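Local coordinates for protein sphingomyelinase-c (Listeria ivanovii, PDB 1ZWX) that belongs to the endonuclease/exonuclease/phosphatase family and has the two-sheet fold of DNase I-like enzymes, at residues 7-19 and 287-299. Sequence-based numbering, arbitrary orientation.
Sequences YPGNFKITSHNVY and DFSDHYPVVGFTD. With PO4 (phosphate ion), chain B.
The His16 ring has Pro293 over one face, with Pro293 CG 3.7 Å from the ring centroid, and Phe288 CB at its edge. In the ring plane, His16 NE2 gives its hydrogen to His291 O at 2.8 Å, though it stands 43° out of that carbonyl's plane. Proline suits this place, since its rigid ring offers C-H groups to the aromatic face, and histidine adds an in-plane donor that a phenyl ring lacks. With CG anti to the backbone N (chi1 -159°), the imidazole lies alongside Pro293 and reaches the loop that leads into strand 294-298.

Over one face of the His291 ring lies the Asn17 amide, stacked with its plane 10° from that of the ring; its ND2 hydrogens go instead to Glu54 and Asp195. At the imidazole edge, His291 NE2 bonds O2 of a phosphate, probably from the crystallisation liquor, at 2.7 Å. Asp248 at ND1 holds the ring's rotation, and the phosphate bond agrees with it. The flat Asp290 carboxylate stacks nearly parallel on the broad phenol face of Tyr19.

Ser289 OG donates to Asn17 O (2.6 Å) and accepts from His291 N in an ST turn, so a small hydroxyl ties the loop to the strand and shapes it. Farther along, paired backbone bonds join Ser15 to Val294 and Ile13 to Gly296, which puts no side chain on Ile13's face.

Antiparallel strands 12-19 and 294-298 thus adjoin within one sheet of the DNase I-like fold; beside them, Asn17, Glu54, Asp195, Asp248 and His291 gather at what is probably the family's active-site region.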
loop_
_atom_site.group_PDB
_atom_site.type_symbol
_atom_site.label_atom_id
_atom_site.label_comp_id
_atom_site.label_asym_id
_atom_site.label_seq_id
_atom_site.Cartn_x
_atom_site.Cartn_y
_atom_site.Cartn_z
ATOM N N TYR A 7 -4.253 -19.477 15.518
ATOM C CA TYR A 7 -4.771 -18.845 14.272
ATOM C C TYR A 7 -5.658 -17.616 14.548
ATOM O O TYR A 7 -6.684 -17.755 15.202
ATOM C CB TYR A 7 -5.551 -19.873 13.463
ATOM C CG TYR A 7 -5.943 -19.406 12.062
ATOM C CD1 TYR A 7 -4.973 -19.160 11.074
ATOM C CD2 TYR A 7 -7.286 -19.227 11.723
ATOM C CE1 TYR A 7 -5.359 -18.750 9.776
ATOM C CE2 TYR A 7 -7.668 -18.826 10.449
ATOM C CZ TYR A 7 -6.709 -18.566 9.484
ATOM O OH TYR A 7 -7.129 -18.186 8.223
ATOM N N PRO A 8 -5.301 -16.431 13.995
ATOM C CA PRO A 8 -4.181 -16.142 13.082
ATOM C C PRO A 8 -2.796 -16.193 13.721
ATOM O O PRO A 8 -1.818 -16.457 13.026
ATOM C CB PRO A 8 -4.487 -14.717 12.595
ATOM C CG PRO A 8 -5.236 -14.115 13.694
ATOM C CD PRO A 8 -6.107 -15.218 14.239
ATOM N N GLY A 9 -2.705 -15.927 15.018
ATOM C CA GLY A 9 -1.450 -16.106 15.729
ATOM C C GLY A 9 -0.549 -14.906 15.562
ATOM O O GLY A 9 -1.035 -13.775 15.504
ATOM N N ASN A 10 0.758 -15.145 15.497
ATOM C CA ASN A 10 1.716 -14.056 15.363
ATOM C C ASN A 10 1.925 -13.771 13.870
ATOM O O ASN A 10 2.973 -14.157 13.295
ATOM C CB ASN A 10 3.042 -14.371 16.072
ATOM C CG ASN A 10 4.068 -13.227 15.953
ATOM O OD1 ASN A 10 3.791 -12.158 15.373
ATOM N ND2 ASN A 10 5.261 -13.455 16.500
ATOM N N PHE A 11 0.902 -13.152 13.250
ATOM C CA PHE A 11 0.955 -12.735 11.846
ATOM C C PHE A 11 1.204 -11.253 11.781
ATOM O O PHE A 11 0.582 -10.477 12.515
ATOM C CB PHE A 11 -0.333 -13.040 11.117
ATOM C CG PHE A 11 -0.159 -13.251 9.637
ATOM C CD1 PHE A 11 0.390 -14.441 9.156
ATOM C CD2 PHE A 11 -0.537 -12.250 8.712
ATOM C CE1 PHE A 11 0.542 -14.663 7.794
ATOM C CE2 PHE A 11 -0.395 -12.465 7.341
ATOM C CZ PHE A 11 0.159 -13.658 6.863
ATOM N N LYS A 12 2.110 -10.876 10.880
ATOM C CA LYS A 12 2.606 -9.515 10.798
ATOM C C LYS A 12 2.731 -9.091 9.326
ATOM O O LYS A 12 3.341 -9.800 8.510
ATOM C CB LYS A 12 3.940 -9.452 11.502
ATOM C CG LYS A 12 4.551 -8.088 11.605
ATOM C CD LYS A 12 5.602 -8.115 12.673
ATOM C CE LYS A 12 6.810 -7.360 12.239
ATOM N NZ LYS A 12 8.027 -7.806 13.013
ATOM N N ILE A 13 2.152 -7.929 9.007
ATOM C CA ILE A 13 2.131 -7.384 7.635
ATOM C C ILE A 13 2.651 -5.957 7.743
ATOM O O ILE A 13 2.259 -5.220 8.649
ATOM C CB ILE A 13 0.695 -7.331 7.063
ATOM C CG1 ILE A 13 0.082 -8.721 7.018
ATOM C CG2 ILE A 13 0.673 -6.700 5.632
ATOM C CD1 ILE A 13 -1.381 -8.713 6.768
ATOM N N THR A 14 3.552 -5.575 6.844
ATOM C CA THR A 14 3.989 -4.184 6.775
ATOM C C THR A 14 3.513 -3.662 5.419
ATOM O O THR A 14 3.594 -4.362 4.415
ATOM C CB THR A 14 5.523 -4.029 6.951
ATOM O OG1 THR A 14 5.863 -4.286 8.311
ATOM C CG2 THR A 14 5.998 -2.603 6.636
ATOM N N SER A 15 2.933 -2.465 5.415
ATOM C CA SER A 15 2.519 -1.845 4.162
ATOM C C SER A 15 3.296 -0.520 4.032
ATOM O O SER A 15 3.382 0.250 4.985
ATOM C CB SER A 15 0.999 -1.598 4.153
ATOM O OG SER A 15 0.599 -1.016 2.922
ATOM N N HIS A 16 3.887 -0.302 2.854
ATOM C CA HIS A 16 4.588 0.930 2.595
ATOM C C HIS A 16 4.343 1.407 1.195
ATOM O O HIS A 16 4.639 0.716 0.192
ATOM C CB HIS A 16 6.098 0.797 2.827
ATOM C CG HIS A 16 6.773 2.110 3.055
ATOM N ND1 HIS A 16 8.138 2.267 2.980
ATOM C CD2 HIS A 16 6.265 3.327 3.373
ATOM C CE1 HIS A 16 8.446 3.519 3.266
ATOM N NE2 HIS A 16 7.327 4.184 3.498
ATOM N N ASN A 17 3.780 2.603 1.152
ATOM C CA ASN A 17 3.707 3.368 -0.060
ATOM C C ASN A 17 5.114 3.951 -0.223
ATOM O O ASN A 17 5.514 4.842 0.522
ATOM C CB ASN A 17 2.634 4.478 0.111
ATOM C CG ASN A 17 2.484 5.317 -1.129
ATOM O OD1 ASN A 17 3.446 5.453 -1.904
ATOM N ND2 ASN A 17 1.285 5.871 -1.351
ATOM N N VAL A 18 5.869 3.391 -1.162
ATOM C CA VAL A 18 7.300 3.680 -1.276
ATOM C C VAL A 18 7.627 4.859 -2.233
ATOM O O VAL A 18 8.800 5.208 -2.405
ATOM C CB VAL A 18 8.104 2.420 -1.716
ATOM C CG1 VAL A 18 8.041 1.333 -0.595
ATOM C CG2 VAL A 18 7.587 1.867 -2.998
ATOM N N TYR A 19 6.606 5.452 -2.844
ATOM C CA TYR A 19 6.832 6.665 -3.640
ATOM C C TYR A 19 7.975 6.502 -4.655
ATOM O O TYR A 19 8.988 7.216 -4.567
ATOM C CB TYR A 19 7.148 7.810 -2.683
ATOM C CG TYR A 19 7.299 9.177 -3.325
ATOM C CD1 TYR A 19 6.396 9.616 -4.281
ATOM C CD2 TYR A 19 8.298 10.040 -2.921
ATOM C CE1 TYR A 19 6.500 10.880 -4.867
ATOM C CE2 TYR A 19 8.407 11.327 -3.480
ATOM C CZ TYR A 19 7.495 11.737 -4.449
ATOM O OH TYR A 19 7.594 13.007 -5.035
ATOM N N ASP A 287 14.439 10.437 4.296
ATOM C CA ASP A 287 13.273 9.570 4.376
ATOM C C ASP A 287 13.266 8.577 3.257
ATOM O O ASP A 287 13.852 8.822 2.193
ATOM C CB ASP A 287 11.972 10.372 4.489
ATOM C CG ASP A 287 11.855 11.100 5.831
ATOM O OD1 ASP A 287 12.256 12.296 5.915
ATOM O OD2 ASP A 287 11.359 10.491 6.825
ATOM N N PHE A 288 12.639 7.419 3.510
ATOM C CA PHE A 288 12.548 6.330 2.539
ATOM C C PHE A 288 11.521 6.644 1.460
ATOM O O PHE A 288 11.609 6.133 0.335
ATOM C CB PHE A 288 12.091 5.029 3.235
ATOM C CG PHE A 288 13.099 4.483 4.241
ATOM C CD1 PHE A 288 12.899 4.643 5.596
ATOM C CD2 PHE A 288 14.237 3.820 3.808
ATOM C CE1 PHE A 288 13.837 4.150 6.537
ATOM C CE2 PHE A 288 15.184 3.330 4.746
ATOM C CZ PHE A 288 14.972 3.489 6.084
ATOM N N SER A 289 10.526 7.432 1.841
ATOM C CA SER A 289 9.374 7.733 0.991
ATOM C C SER A 289 8.673 8.959 1.571
ATOM O O SER A 289 9.021 9.411 2.674
ATOM C CB SER A 289 8.425 6.518 0.951
ATOM O OG SER A 289 7.110 6.903 0.595
ATOM N N ASP A 290 7.689 9.499 0.856
ATOM C CA ASP A 290 6.904 10.586 1.417
ATOM C C ASP A 290 5.794 10.095 2.349
ATOM O O ASP A 290 5.145 10.916 3.019
ATOM C CB ASP A 290 6.380 11.548 0.320
ATOM C CG ASP A 290 5.364 10.907 -0.636
ATOM O OD1 ASP A 290 5.199 9.663 -0.684
ATOM O OD2 ASP A 290 4.725 11.693 -1.394
ATOM N N HIS A 291 5.555 8.768 2.370
ATOM C CA HIS A 291 4.638 8.155 3.346
ATOM C C HIS A 291 5.486 7.386 4.343
ATOM O O HIS A 291 6.528 6.840 3.972
ATOM C CB HIS A 291 3.672 7.151 2.712
ATOM C CG HIS A 291 2.579 7.766 1.892
ATOM N ND1 HIS A 291 1.256 7.737 2.279
ATOM C CD2 HIS A 291 2.612 8.411 0.696
ATOM C CE1 HIS A 291 0.519 8.354 1.367
ATOM N NE2 HIS A 291 1.315 8.768 0.394
ATOM N N TYR A 292 5.003 7.291 5.582
ATOM C CA TYR A 292 5.603 6.372 6.540
ATOM C C TYR A 292 5.006 4.984 6.389
ATOM O O TYR A 292 3.843 4.859 6.021
ATOM C CB TYR A 292 5.450 6.869 7.983
ATOM C CG TYR A 292 6.113 8.177 8.235
ATOM C CD1 TYR A 292 5.388 9.278 8.754
ATOM C CD2 TYR A 292 7.461 8.346 7.949
ATOM C CE1 TYR A 292 6.029 10.515 8.986
ATOM C CE2 TYR A 292 8.102 9.578 8.166
ATOM C CZ TYR A 292 7.396 10.646 8.674
ATOM O OH TYR A 292 8.082 11.835 8.876
ATOM N N PRO A 293 5.822 3.929 6.638
ATOM C CA PRO A 293 5.326 2.555 6.604
ATOM C C PRO A 293 4.392 2.297 7.795
ATOM O O PRO A 293 4.468 3.003 8.808
ATOM C CB PRO A 293 6.585 1.698 6.758
ATOM C CG PRO A 293 7.739 2.633 6.899
ATOM C CD PRO A 293 7.250 4.021 7.007
ATOM N N VAL A 294 3.493 1.336 7.644
ATOM C CA VAL A 294 2.586 0.958 8.726
ATOM C C VAL A 294 2.783 -0.551 8.953
ATOM O O VAL A 294 2.884 -1.305 8.013
ATOM C CB VAL A 294 1.081 1.334 8.439
ATOM C CG1 VAL A 294 0.136 0.624 9.386
ATOM C CG2 VAL A 294 0.878 2.864 8.510
ATOM N N VAL A 295 2.863 -0.961 10.209
ATOM C CA VAL A 295 2.929 -2.401 10.545
ATOM C C VAL A 295 1.610 -2.856 11.190
ATOM O O VAL A 295 1.057 -2.162 12.055
ATOM C CB VAL A 295 4.244 -2.776 11.358
ATOM C CG1 VAL A 295 4.355 -1.981 12.660
ATOM C CG2 VAL A 295 4.375 -4.320 11.556
ATOM N N GLY A 296 1.077 -3.968 10.701
ATOM C CA GLY A 296 -0.142 -4.563 11.233
ATOM C C GLY A 296 0.302 -5.847 11.953
ATOM O O GLY A 296 1.075 -6.643 11.411
ATOM N N PHE A 297 -0.185 -6.044 13.168
ATOM C CA PHE A 297 0.245 -7.192 13.978
ATOM C C PHE A 297 -0.822 -7.566 15.009
ATOM O O PHE A 297 -1.573 -6.708 15.465
ATOM C CB PHE A 297 1.586 -6.901 14.651
ATOM C CG PHE A 297 1.540 -5.761 15.618
ATOM C CD1 PHE A 297 1.225 -5.981 16.961
ATOM C CD2 PHE A 297 1.786 -4.464 15.193
ATOM C CE1 PHE A 297 1.183 -4.933 17.852
ATOM C CE2 PHE A 297 1.727 -3.405 16.076
ATOM C CZ PHE A 297 1.431 -3.637 17.413
ATOM N N THR A 298 -0.872 -8.850 15.355
ATOM C CA THR A 298 -1.777 -9.345 16.408
ATOM C C THR A 298 -1.099 -9.189 17.771
ATOM O O THR A 298 0.130 -9.219 17.864
ATOM C CB THR A 298 -2.059 -10.796 16.193
ATOM O OG1 THR A 298 -0.808 -11.500 16.200
ATOM C CG2 THR A 298 -2.745 -11.017 14.834
ATOM N N ASP A 299 -1.846 -9.020 18.851
ATOM C CA ASP A 299 -1.096 -8.871 20.099
ATOM C C ASP A 299 -0.827 -10.167 20.866
ATOM O O ASP A 299 0.289 -10.359 21.371
ATOM C CB ASP A 299 -1.658 -7.804 21.004
ATOM C CG ASP A 299 -0.569 -6.988 21.652
ATOM O OD1 ASP A 299 0.032 -6.149 20.936
ATOM O OD2 ASP A 299 -0.311 -7.180 22.875
HETATM P P PO4 B . 0.451 10.712 -3.042
HETATM O O1 PO4 B . 0.927 12.156 -3.056
HETATM O O2 PO4 B . 1.261 9.916 -2.053
HETATM O O3 PO4 B . -0.990 10.647 -2.566
HETATM O O4 PO4 B . 0.608 10.150 -4.443
HETATM O O HOH W 1 2.887 3.800 3.667
#